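Local coordinates for protein aromatic-amino-acid aminotransferase (PDB 4F4E) that probably catalyses the pyridoxal-phosphate-dependent transfer of an amino group between tyrosine or related amino acids and 2-oxoglutarate, acting as a homodimer, at residues F361-I364 with N365-G369; D339-R342 with A343-G347; V331-L334 with G335-R338; V180-D183 with G184-A187; D214-W217 with A218-V221. All coordinates share one frame; numbering follows the deposited sequence.

Interaction 1. Residues F361-I364 with N365-G369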
loop_
_atom_site.group_PDB
_atom_site.type_symbol
_atom_site.label_atom_id
_atom_site.label_comp_id
_atom_site.label_asym_id
_atom_site.label_seq_id
_atom_site.Cartn_x
_atom_site.Cartn_y
_atom_site.Cartn_z
ATOM N N PHE A 361 29.048 -29.991 -6.106
ATOM C CA PHE A 361 28.301 -28.745 -5.827
ATOM C C PHE A 361 28.678 -27.555 -6.713
ATOM O O PHE A 361 28.279 -26.418 -6.464
ATOM C CB PHE A 361 28.398 -28.412 -4.351
ATOM C CG PHE A 361 27.457 -29.203 -3.502
ATOM C CD1 PHE A 361 27.831 -30.432 -2.990
ATOM C CD2 PHE A 361 26.191 -28.718 -3.219
ATOM C CE1 PHE A 361 26.950 -31.162 -2.221
ATOM C CE2 PHE A 361 25.306 -29.439 -2.426
ATOM C CZ PHE A 361 25.691 -30.670 -1.938
ATOM N N SER A 362 29.408 -27.822 -7.779
ATOM C CA SER A 362 29.676 -26.837 -8.828
ATOM C C SER A 362 28.472 -25.955 -9.305
ATOM O O SER A 362 28.630 -24.760 -9.568
ATOM C CB SER A 362 30.334 -27.587 -9.995
ATOM O OG SER A 362 30.700 -26.705 -11.036
ATOM N N PHE A 363 27.272 -26.533 -9.404
ATOM C CA PHE A 363 26.078 -25.790 -9.754
ATOM C C PHE A 363 25.800 -24.560 -8.856
ATOM O O PHE A 363 25.141 -23.629 -9.293
ATOM C CB PHE A 363 24.845 -26.690 -9.749
ATOM C CG PHE A 363 24.464 -27.211 -8.395
ATOM C CD1 PHE A 363 23.614 -26.492 -7.561
ATOM C CD2 PHE A 363 24.958 -28.445 -7.947
ATOM C CE1 PHE A 363 23.261 -26.979 -6.313
ATOM C CE2 PHE A 363 24.579 -28.943 -6.703
ATOM C CZ PHE A 363 23.768 -28.196 -5.877
ATOM N N ILE A 364 26.337 -24.547 -7.642
ATOM C CA ILE A 364 26.147 -23.403 -6.747
ATOM C C ILE A 364 26.797 -22.172 -7.346
ATOM O O ILE A 364 26.338 -21.061 -7.128
ATOM C CB ILE A 364 26.725 -23.688 -5.325
ATOM C CG1 ILE A 364 25.937 -24.821 -4.652
ATOM C CG2 ILE A 364 26.670 -22.448 -4.431
ATOM C CD1 ILE A 364 24.522 -24.453 -4.241
ATOM N N ASN A 365 27.880 -22.331 -8.080
ATOM C CA ASN A 365 28.479 -21.150 -8.718
ATOM C C ASN A 365 27.728 -20.633 -9.958
ATOM O O ASN A 365 27.873 -19.449 -10.329
ATOM C CB ASN A 365 29.920 -21.439 -9.093
ATOM C CG ASN A 365 30.861 -21.340 -7.913
ATOM O OD1 ASN A 365 30.671 -20.540 -6.982
ATOM N ND2 ASN A 365 31.932 -22.124 -7.977
ATOM N N ALA A 366 26.918 -21.506 -10.555
ATOM C CA ALA A 366 26.139 -21.199 -11.764
ATOM C C ALA A 366 24.812 -20.553 -11.413
ATOM O O ALA A 366 24.273 -19.760 -12.199
ATOM C CB ALA A 366 25.866 -22.476 -12.516
ATOM N N GLN A 367 24.282 -20.907 -10.244
ATOM C CA GLN A 367 23.093 -20.246 -9.703
ATOM C C GLN A 367 23.418 -18.823 -9.248
ATOM O O GLN A 367 24.560 -18.501 -8.906
ATOM C CB GLN A 367 22.414 -21.121 -8.625
ATOM C CG GLN A 367 21.945 -22.429 -9.243
ATOM C CD GLN A 367 21.419 -23.469 -8.290
ATOM O OE1 GLN A 367 21.496 -23.320 -7.085
ATOM N NE2 GLN A 367 20.872 -24.550 -8.852
ATOM N N ARG A 368 22.415 -17.955 -9.326
ATOM C CA ARG A 368 22.609 -16.521 -9.088
ATOM C C ARG A 368 21.544 -15.923 -8.199
ATOM O O ARG A 368 20.392 -16.326 -8.240
ATOM C CB ARG A 368 22.569 -15.738 -10.410
ATOM C CG ARG A 368 23.579 -16.205 -11.409
ATOM C CD ARG A 368 23.899 -15.114 -12.416
ATOM N NE ARG A 368 22.715 -14.829 -13.162
ATOM C CZ ARG A 368 22.583 -13.843 -14.033
ATOM N NH1 ARG A 368 23.610 -13.051 -14.353
ATOM N NH2 ARG A 368 21.424 -13.721 -14.648
ATOM N N GLY A 369 21.936 -14.889 -7.474
ATOM C CA GLY A 369 21.051 -14.118 -6.618
ATOM C C GLY A 369 21.131 -14.610 -5.202
ATOM O O GLY A 369 22.122 -15.246 -4.795
#
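Three successive amides, those of Asn365, Ala366 and Gln367, turn back onto the carbonyls of Ser362 and Phe363. Gln367 N donates to Phe363 O at 3.0 Å, arriving nearly along the C=O axis. Ala366 N adds a weak bond to the same Phe363 O, so that one oxygen holds two amides. Asn365 N reaches Ser362 O at 2.9 Å from above the carbonyl plane, 47° out of it and away from either lone pair.

Such a mixture of three- and four-residue spacings marks a short, weakly bonded helical turn. In this aminotransferase it is helix 363-366, which leads from the long helix 324-354 towards strand 371-373.

Packing between side chains rests on Phe363 and Gln367, which lie alongside each other and point the same way. A chi1 of 67° swings the phenyl ring of Phe363 between its own backbone N and carbonyl carbon, next to the glutamine chain. Gln367 CD sits at the ring edge, 3.8 Å from Phe363 CD1, with the amide turned 60° from the ring plane. Gln367 CG also rests 3.4 Å from Phe363 O.

The polar ends are held by residues outside the turn. Ser372 OG bonds to Gln367 OE1 and Asn178 O to NE2, which together fix the rotation of the amide. Asn365 ND2 is bonded to Asn346 OD1, on helix 324-354.

Interaction 2. Residues D339-R342 with A343-G347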
loop_
_atom_site.group_PDB
_atom_site.type_symbol
_atom_site.label_atom_id
_atom_site.label_comp_id
_atom_site.label_asym_id
_atom_site.label_seq_id
_atom_site.Cartn_x
_atom_site.Cartn_y
_atom_site.Cartn_z
ATOM N N ASP A 339 29.022 -9.124 -5.115
ATOM C CA ASP A 339 30.298 -9.835 -5.069
ATOM C C ASP A 339 30.438 -10.679 -3.805
ATOM O O ASP A 339 31.103 -11.726 -3.842
ATOM C CB ASP A 339 31.443 -8.839 -5.169
ATOM C CG ASP A 339 31.617 -8.242 -6.603
ATOM O OD1 ASP A 339 31.085 -8.725 -7.625
ATOM O OD2 ASP A 339 32.359 -7.285 -6.658
ATOM N N ARG A 340 29.866 -10.238 -2.680
ATOM C CA ARG A 340 29.969 -11.046 -1.449
ATOM C C ARG A 340 29.202 -12.344 -1.619
ATOM O O ARG A 340 29.685 -13.393 -1.245
ATOM C CB ARG A 340 29.491 -10.337 -0.187
ATOM C CG ARG A 340 29.968 -11.084 1.051
ATOM C CD ARG A 340 29.114 -10.799 2.253
ATOM N NE ARG A 340 27.775 -11.339 2.109
ATOM C CZ ARG A 340 26.793 -11.064 2.946
ATOM N NH1 ARG A 340 27.018 -10.236 3.983
ATOM N NH2 ARG A 340 25.607 -11.608 2.752
ATOM N N ILE A 341 28.024 -12.284 -2.227
ATOM C CA ILE A 341 27.271 -13.498 -2.509
ATOM C C ILE A 341 28.072 -14.471 -3.355
ATOM O O ILE A 341 28.086 -15.661 -3.088
ATOM C CB ILE A 341 25.891 -13.201 -3.160
ATOM C CG1 ILE A 341 24.973 -12.439 -2.193
ATOM C CG2 ILE A 341 25.241 -14.508 -3.651
ATOM C CD1 ILE A 341 23.743 -11.832 -2.927
ATOM N N ARG A 342 28.715 -13.964 -4.396
ATOM C CA ARG A 342 29.552 -14.783 -5.272
ATOM C C ARG A 342 30.708 -15.416 -4.487
ATOM O O ARG A 342 31.078 -16.564 -4.739
ATOM C CB ARG A 342 30.125 -13.923 -6.390
ATOM C CG ARG A 342 29.133 -13.448 -7.434
ATOM C CD ARG A 342 29.836 -12.659 -8.527
ATOM N NE ARG A 342 28.943 -12.263 -9.619
ATOM C CZ ARG A 342 29.342 -11.583 -10.694
ATOM N NH1 ARG A 342 30.616 -11.193 -10.831
ATOM N NH2 ARG A 342 28.485 -11.318 -11.659
ATOM N N ALA A 343 31.283 -14.652 -3.570
ATOM C CA ALA A 343 32.418 -15.152 -2.767
ATOM C C ALA A 343 31.931 -16.323 -1.878
ATOM O O ALA A 343 32.657 -17.326 -1.659
ATOM C CB ALA A 343 32.968 -14.045 -1.880
ATOM N N MET A 344 30.708 -16.196 -1.380
ATOM C CA MET A 344 30.137 -17.228 -0.493
ATOM C C MET A 344 29.798 -18.458 -1.304
ATOM O O MET A 344 30.062 -19.591 -0.860
ATOM C CB MET A 344 28.915 -16.707 0.281
ATOM C CG MET A 344 29.202 -15.632 1.310
ATOM S SD MET A 344 30.355 -16.160 2.591
ATOM C CE MET A 344 31.914 -15.589 1.934
ATOM N N ARG A 345 29.206 -18.256 -2.488
ATOM C CA ARG A 345 28.937 -19.366 -3.389
ATOM C C ARG A 345 30.243 -20.118 -3.658
ATOM O O ARG A 345 30.330 -21.360 -3.504
ATOM C CB ARG A 345 28.371 -18.883 -4.739
ATOM C CG ARG A 345 26.946 -18.395 -4.626
ATOM C CD ARG A 345 26.389 -17.934 -5.983
ATOM N NE ARG A 345 24.993 -17.492 -5.879
ATOM C CZ ARG A 345 23.955 -18.311 -5.765
ATOM N NH1 ARG A 345 24.134 -19.626 -5.737
ATOM N NH2 ARG A 345 22.714 -17.808 -5.673
ATOM N N ASN A 346 31.275 -19.387 -4.055
ATOM C CA ASN A 346 32.496 -20.091 -4.463
ATOM C C ASN A 346 33.200 -20.719 -3.254
ATOM O O ASN A 346 33.802 -21.804 -3.389
ATOM C CB ASN A 346 33.500 -19.226 -5.209
ATOM C CG ASN A 346 34.614 -20.068 -5.811
ATOM O OD1 ASN A 346 34.355 -21.110 -6.458
ATOM N ND2 ASN A 346 35.852 -19.689 -5.540
ATOM N N GLY A 347 33.138 -20.031 -2.122
ATOM C CA GLY A 347 33.733 -20.566 -0.894
ATOM C C GLY A 347 33.042 -21.854 -0.482
ATOM O O GLY A 347 33.698 -22.771 -0.016
#
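Ile341 and Arg345, one helical turn apart, send their side chains the same way and lie side by side. The branch methyl Ile341 CG2 touches Arg345 NE at 3.7 Å, meeting the guanidinium obliquely. At the root of the arginine, CG lies 3.3 Å from Ile341 O, while Arg345 N donates to that same oxygen at 2.9 Å with an N-H...O angle of 167°. The neighbouring pair, one residue earlier, repeats the scheme: Met344 N bonds to Arg340 O at 3.0 Å, and Met344 CG passes 3.4 Å from Arg340 O before the thioether chain bends. Ala343 N to Asp339 O and Asn346 N to Arg342 O complete the regular alpha-helical ladder.

From CG to NE the Arg345 chain is fully extended (chi2 -179°), which carries its head well beyond the isoleucine. There NH1 is bonded to Ile364 O and Ser372 OG, and NH2 to Gly369 O and Phe371 O. Four oxygens thus hold the buried group in place and fix its rotation; since three of them are backbone carbonyls, their dipoles would be expected to stabilise its positive charge. Arg342, also extended, reaches a different partner, its NH2 forming a salt bridge with Glu242 and a bond to Gly241 O.

The result ties the middle of helix 324-354 to the small helix 363-366 and to the start of strand 371-373, while Ile341 and Arg345 both pack on Val400, just beyond strand 397-399.

Interaction 3. Residues V331-L334 with G335-R338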
loop_
_atom_site.group_PDB
_atom_site.type_symbol
_atom_site.label_atom_id
_atom_site.label_comp_id
_atom_site.label_asym_id
_atom_site.label_seq_id
_atom_site.Cartn_x
_atom_site.Cartn_y
_atom_site.Cartn_z
ATOM N N VAL A 331 25.747 2.239 -6.463
ATOM C CA VAL A 331 26.265 1.268 -7.491
ATOM C C VAL A 331 27.405 0.477 -6.861
ATOM O O VAL A 331 27.476 -0.776 -6.962
ATOM C CB VAL A 331 26.703 1.988 -8.800
ATOM C CG1 VAL A 331 27.499 1.060 -9.686
ATOM C CG2 VAL A 331 25.476 2.486 -9.544
ATOM N N GLN A 332 28.258 1.188 -6.135
ATOM C CA GLN A 332 29.391 0.550 -5.515
ATOM C C GLN A 332 28.972 -0.447 -4.461
ATOM O O GLN A 332 29.445 -1.591 -4.442
ATOM C CB GLN A 332 30.324 1.601 -4.911
ATOM C CG GLN A 332 31.572 1.026 -4.248
ATOM C CD GLN A 332 32.543 2.129 -3.880
ATOM O OE1 GLN A 332 33.632 2.244 -4.456
ATOM N NE2 GLN A 332 32.147 2.965 -2.955
ATOM N N GLU A 333 28.066 -0.023 -3.588
ATOM C CA GLU A 333 27.629 -0.866 -2.502
ATOM C C GLU A 333 26.816 -2.093 -2.975
ATOM O O GLU A 333 27.005 -3.189 -2.460
ATOM C CB GLU A 333 26.890 -0.069 -1.405
ATOM C CG GLU A 333 26.688 -0.915 -0.163
ATOM C CD GLU A 333 26.299 -0.148 1.094
ATOM O OE1 GLU A 333 26.159 -0.848 2.133
ATOM O OE2 GLU A 333 26.104 1.087 1.065
ATOM N N LEU A 334 25.942 -1.903 -3.959
ATOM C CA LEU A 334 25.173 -2.994 -4.480
ATOM C C LEU A 334 26.129 -4.001 -5.147
ATOM O O LEU A 334 25.957 -5.229 -5.063
ATOM C CB LEU A 334 24.179 -2.442 -5.485
ATOM C CG LEU A 334 23.278 -3.490 -6.137
ATOM C CD1 LEU A 334 22.578 -4.400 -5.121
ATOM C CD2 LEU A 334 22.319 -2.728 -7.012
ATOM N N GLY A 335 27.185 -3.477 -5.757
ATOM C CA GLY A 335 28.215 -4.339 -6.339
ATOM C C GLY A 335 28.971 -5.158 -5.306
ATOM O O GLY A 335 29.310 -6.322 -5.547
ATOM N N GLU A 336 29.223 -4.548 -4.143
ATOM C CA GLU A 336 29.877 -5.259 -3.023
ATOM C C GLU A 336 28.952 -6.390 -2.509
ATOM O O GLU A 336 29.420 -7.483 -2.204
ATOM C CB GLU A 336 30.234 -4.281 -1.904
ATOM C CG GLU A 336 31.313 -3.306 -2.334
ATOM C CD GLU A 336 31.483 -2.161 -1.370
ATOM O OE1 GLU A 336 30.614 -1.982 -0.483
ATOM O OE2 GLU A 336 32.444 -1.394 -1.528
ATOM N N MET A 337 27.660 -6.135 -2.480
ATOM C CA MET A 337 26.703 -7.156 -2.087
ATOM C C MET A 337 26.630 -8.306 -3.115
ATOM O O MET A 337 26.700 -9.494 -2.731
ATOM C CB MET A 337 25.330 -6.530 -1.827
ATOM C CG MET A 337 25.347 -5.510 -0.709
ATOM S SD MET A 337 23.889 -4.465 -0.731
ATOM C CE MET A 337 22.628 -5.594 -0.356
ATOM N N ARG A 338 26.532 -7.955 -4.403
ATOM C CA ARG A 338 26.636 -8.937 -5.480
ATOM C C ARG A 338 27.894 -9.788 -5.304
ATOM O O ARG A 338 27.849 -11.011 -5.352
ATOM C CB ARG A 338 26.667 -8.252 -6.846
ATOM C CG ARG A 338 26.771 -9.195 -8.023
ATOM C CD ARG A 338 26.687 -8.442 -9.344
ATOM N NE ARG A 338 27.747 -7.453 -9.535
ATOM C CZ ARG A 338 27.581 -6.111 -9.533
ATOM N NH1 ARG A 338 26.398 -5.490 -9.302
ATOM N NH2 ARG A 338 28.632 -5.367 -9.803
HETATM O O HOH W 1 26.693 -2.594 -8.975
#
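Val331 and Arg338, seven residues apart along helix 324-354, are joined through one water. The water donates to Val331 O at 2.8 Å and accepts from Arg338 NH1 at 2.9 Å, lying at the edge of the guanidinium in its plane; NH1 is also bonded to Gly239 O. Val331 O is used twice, because Gly335 N also donates to it at 3.0 Å. A bend at chi3 (61°) folds the Arg338 chain back along the helix, bringing one face of the guanidinium over Gly335 CA, 3.3 Å from its plane and offset toward the rim. This close approach to the backbone is consistent with the lack of a side chain on Gly335.

The closely packed side continues through the backbone and the buried residues. Arg338 N points almost straight at Leu334 O, with an N-H...O angle of 175°. Met337 CG lies 3.3 Å from Glu333 O, and its chain then bends at chi3. Leu334 packs on Phe240 and Met337 on Tyr59.

Gln332 and Glu336 make the looser, solvent-facing side. Glu336 OE2 approaches Gln332 CG at 3.7 Å, a carboxylate beside a methylene, with amide and carboxylate planes only 8° apart.

Two acids come near each other as well, Glu333 OE1 and Glu336 OE1 being 5.3 Å apart. Arg70 serves both, by a salt bridge from NH2 to Glu336 OE1 and a backbone N-H to Glu333 OE2, which probably eases their repulsion and would favour the charged forms.

Interaction 4. Residues V180-D183 with G184-A187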
loop_
_atom_site.group_PDB
_atom_site.type_symbol
_atom_site.label_atom_id
_atom_site.label_comp_id
_atom_site.label_asym_id
_atom_site.label_seq_id
_atom_site.Cartn_x
_atom_site.Cartn_y
_atom_site.Cartn_z
ATOM N N VAL A 180 17.982 -25.517 -15.769
ATOM C CA VAL A 180 16.653 -25.231 -16.295
ATOM C C VAL A 180 16.277 -26.334 -17.298
ATOM O O VAL A 180 17.128 -26.786 -18.092
ATOM C CB VAL A 180 16.573 -23.837 -16.945
ATOM C CG1 VAL A 180 17.612 -23.705 -18.033
ATOM C CG2 VAL A 180 15.171 -23.594 -17.518
ATOM N N ASN A 181 15.033 -26.811 -17.208
ATOM C CA ASN A 181 14.467 -27.709 -18.213
ATOM C C ASN A 181 13.890 -26.783 -19.265
ATOM O O ASN A 181 12.696 -26.580 -19.292
ATOM C CB ASN A 181 13.393 -28.613 -17.617
ATOM C CG ASN A 181 12.650 -29.416 -18.653
ATOM O OD1 ASN A 181 13.007 -29.408 -19.827
ATOM N ND2 ASN A 181 11.610 -30.084 -18.237
ATOM N N PHE A 182 14.747 -26.258 -20.139
ATOM C CA PHE A 182 14.317 -25.264 -21.106
ATOM C C PHE A 182 13.392 -25.851 -22.151
ATOM O O PHE A 182 12.482 -25.165 -22.630
ATOM C CB PHE A 182 15.485 -24.534 -21.762
ATOM C CG PHE A 182 15.038 -23.364 -22.582
ATOM C CD1 PHE A 182 14.445 -22.260 -21.958
ATOM C CD2 PHE A 182 15.020 -23.439 -23.959
ATOM C CE1 PHE A 182 13.969 -21.196 -22.686
ATOM C CE2 PHE A 182 14.528 -22.370 -24.704
ATOM C CZ PHE A 182 14.001 -21.251 -24.070
ATOM N N ASP A 183 13.623 -27.110 -22.524
ATOM C CA ASP A 183 12.756 -27.774 -23.480
ATOM C C ASP A 183 11.320 -27.853 -22.966
ATOM O O ASP A 183 10.360 -27.634 -23.721
ATOM C CB ASP A 183 13.264 -29.177 -23.826
ATOM C CG ASP A 183 14.643 -29.167 -24.507
ATOM O OD1 ASP A 183 15.065 -28.133 -25.087
ATOM O OD2 ASP A 183 15.297 -30.219 -24.460
ATOM N N GLY A 184 11.168 -28.157 -21.682
ATOM C CA GLY A 184 9.862 -28.270 -21.080
ATOM C C GLY A 184 9.239 -26.885 -20.987
ATOM O O GLY A 184 8.035 -26.725 -21.229
ATOM N N MET A 185 10.051 -25.883 -20.661
ATOM C CA MET A 185 9.505 -24.522 -20.577
ATOM C C MET A 185 8.965 -24.085 -21.936
ATOM O O MET A 185 7.850 -23.627 -22.064
ATOM C CB MET A 185 10.580 -23.535 -20.171
ATOM C CG MET A 185 10.061 -22.105 -20.073
ATOM S SD MET A 185 11.303 -20.966 -19.397
ATOM C CE MET A 185 10.425 -19.396 -19.485
ATOM N N LEU A 186 9.795 -24.208 -22.957
ATOM C CA LEU A 186 9.405 -23.724 -24.249
ATOM C C LEU A 186 8.191 -24.505 -24.762
ATOM O O LEU A 186 7.264 -23.921 -25.371
ATOM C CB LEU A 186 10.577 -23.806 -25.221
ATOM C CG LEU A 186 10.400 -22.685 -26.243
ATOM C CD1 LEU A 186 10.779 -21.349 -25.592
ATOM C CD2 LEU A 186 11.227 -22.994 -27.477
ATOM N N ALA A 187 8.164 -25.806 -24.501
ATOM C CA ALA A 187 7.046 -26.607 -24.968
ATOM C C ALA A 187 5.740 -26.158 -24.325
ATOM O O ALA A 187 4.717 -26.053 -25.007
ATOM C CB ALA A 187 7.290 -28.111 -24.765
#
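Asn181 is the N-cap of helix 182-189, closing its first turn against Gly184. Asn181 OD1 takes the Gly184 N amide at 2.9 Å, with the donor standing 56° out of the carboxamide plane and not on a lone pair. The carboxamide is carried there by a chi1 of 172°, which sets CG opposite the backbone N, and its other arm, Asn181 ND2, comes 3.8 Å from Gly184 CA, close to a residue that has no side chain. Gly184 N also makes a weak bond to Asn181 O. That carbonyl accepts chiefly from Met185 N, at 3.1 Å and in the carbonyl plane, as the first regular bond of the helix. Just before it the chain bends through an inverse gamma turn centred on Asn181.

Beyond the cap, Phe182 carries the apolar part. Its ring crosses Leu186 obliquely, Phe182 CZ touching Leu186 CD1 at 3.6 Å, while Leu186 CB lies over one face. Met185, extended throughout, brings SD to 5.2 Å from the ring centroid, an oblique Met-aromatic contact in which Phe182 CE1 is 4.2 Å from the sulfur.

Helix 182-189 follows strand 179-180, an outermost strand of the mixed sheet within this chain. Met185 packs on Tyr170 and Tyr172 of the adjoining strand 167-174, whereas Phe182 turns to helix 214-227, touching Gln216, Gln219 and Val220.

Interaction 5. Residues D214-W217 with A218-V221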
loop_
_atom_site.group_PDB
_atom_site.type_symbol
_atom_site.label_atom_id
_atom_site.label_comp_id
_atom_site.label_asym_id
_atom_site.label_seq_id
_atom_site.Cartn_x
_atom_site.Cartn_y
_atom_site.Cartn_z
ATOM N N ASP A 214 20.914 -15.386 -22.346
ATOM C CA ASP A 214 20.393 -14.375 -23.295
ATOM C C ASP A 214 19.801 -14.975 -24.564
ATOM O O ASP A 214 18.922 -14.363 -25.206
ATOM C CB ASP A 214 21.505 -13.390 -23.669
ATOM C CG ASP A 214 21.725 -12.332 -22.620
ATOM O OD1 ASP A 214 21.026 -12.356 -21.563
ATOM O OD2 ASP A 214 22.585 -11.451 -22.871
ATOM N N ALA A 215 20.284 -16.163 -24.904
ATOM C CA ALA A 215 19.822 -16.909 -26.051
ATOM C C ALA A 215 18.545 -17.695 -25.789
ATOM O O ALA A 215 17.730 -17.871 -26.680
ATOM C CB ALA A 215 20.908 -17.840 -26.533
ATOM N N GLN A 216 18.388 -18.209 -24.574
ATOM C CA GLN A 216 17.140 -18.839 -24.184
ATOM C C GLN A 216 16.071 -17.749 -24.059
ATOM O O GLN A 216 14.895 -17.969 -24.414
ATOM C CB GLN A 216 17.315 -19.623 -22.887
ATOM C CG GLN A 216 18.202 -20.863 -23.057
ATOM C CD GLN A 216 18.601 -21.481 -21.717
ATOM O OE1 GLN A 216 18.883 -20.766 -20.765
ATOM N NE2 GLN A 216 18.581 -22.824 -21.641
ATOM N N TRP A 217 16.472 -16.577 -23.575
ATOM C CA TRP A 217 15.548 -15.452 -23.481
ATOM C C TRP A 217 15.044 -15.084 -24.856
ATOM O O TRP A 217 13.846 -14.815 -25.016
ATOM C CB TRP A 217 16.191 -14.254 -22.843
ATOM C CG TRP A 217 16.146 -14.247 -21.332
ATOM C CD1 TRP A 217 17.215 -14.263 -20.445
ATOM C CD2 TRP A 217 14.954 -14.193 -20.517
ATOM N NE1 TRP A 217 16.783 -14.213 -19.145
ATOM C CE2 TRP A 217 15.411 -14.160 -19.121
ATOM C CE3 TRP A 217 13.601 -14.152 -20.792
ATOM C CZ2 TRP A 217 14.537 -14.105 -18.078
ATOM C CZ3 TRP A 217 12.721 -14.084 -19.725
ATOM C CH2 TRP A 217 13.179 -14.090 -18.404
ATOM N N ALA A 218 15.912 -15.130 -25.877
ATOM C CA ALA A 218 15.453 -14.763 -27.237
ATOM C C ALA A 218 14.383 -15.725 -27.746
ATOM O O ALA A 218 13.432 -15.319 -28.441
ATOM C CB ALA A 218 16.650 -14.686 -28.213
ATOM N N GLN A 219 14.509 -16.999 -27.390
ATOM C CA GLN A 219 13.507 -17.985 -27.787
ATOM C C GLN A 219 12.194 -17.720 -27.063
ATOM O O GLN A 219 11.124 -17.847 -27.647
ATOM C CB GLN A 219 13.965 -19.402 -27.504
ATOM C CG GLN A 219 15.209 -19.737 -28.319
ATOM C CD GLN A 219 15.732 -21.125 -28.063
ATOM O OE1 GLN A 219 15.185 -22.095 -28.579
ATOM N NE2 GLN A 219 16.815 -21.227 -27.318
ATOM N N VAL A 220 12.294 -17.370 -25.783
ATOM C CA VAL A 220 11.096 -17.055 -25.024
ATOM C C VAL A 220 10.347 -15.868 -25.640
ATOM O O VAL A 220 9.138 -15.938 -25.838
ATOM C CB VAL A 220 11.389 -16.806 -23.533
ATOM C CG1 VAL A 220 10.125 -16.362 -22.839
ATOM C CG2 VAL A 220 11.915 -18.092 -22.893
ATOM N N VAL A 221 11.076 -14.790 -25.922
ATOM C CA VAL A 221 10.489 -13.610 -26.548
ATOM C C VAL A 221 9.802 -14.002 -27.874
ATOM O O VAL A 221 8.685 -13.582 -28.116
ATOM C CB VAL A 221 11.556 -12.516 -26.810
ATOM C CG1 VAL A 221 10.996 -11.354 -27.604
ATOM C CG2 VAL A 221 12.127 -12.029 -25.467
#
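Trp217 and Val220 are neighbours on the buried side of helix 214-227, but they brush rather than stack. Val220 CB lies obliquely to the indole, 4.4 Å from Trp217 CE3, and the ring extends outward to pack on Ala250, Leu253 and Phe254 of helix 249-256. Both valines turn one methyl back onto the previous turn: Val220 CG2 is 3.3 Å from Gln216 O, and Val221 CG2 is equally near Trp217 O. Their CG1 branches lie opposite the backbone N (chi1 175° and 173°), which sets CG2 beside the residue's own N, facing the carbonyl of the preceding turn.

On the more exposed side, Gln219 is drawn out along the helix, its NE2 3.5 Å from Ala215 O.

The first two backbone bonds are the poorer ones. Ala218 N meets Asp214 O at 3.2 Å from above the carbonyl plane, and Gln219 N to Ala215 O is weak, whereas Val221 N donates to Trp217 O at 2.9 Å with an N-H...O angle of 172°. Asn213 OD1, just ahead of the helix, accepts from Gln216 N.

This is the opening of the connecting helix in a beta-alpha-beta crossover, between parallel strands 197-201 and 230-235, as in the large domain of aminotransferases of this fold.

All five are local contacts along helices or at their ends, yet their settings differ. Interactions 2 and 3 adjoin on helix 324-354 and rely on charged side chains: a buried arginine held by oxygens in one, acids gathered at Arg70 in the other. Interaction 1 touches interaction 2 directly, its carbonyls feeding the Arg345 site, although its own turn is weakly bonded. Interactions 4 and 5 meet through Phe182, which packs on Gln216 and Val220, and their side-chain contacts are mainly apolar; about 11 Å separates their centres. Interaction 4 is the most superficial, with a cap at a helix start, while the other four are partly buried.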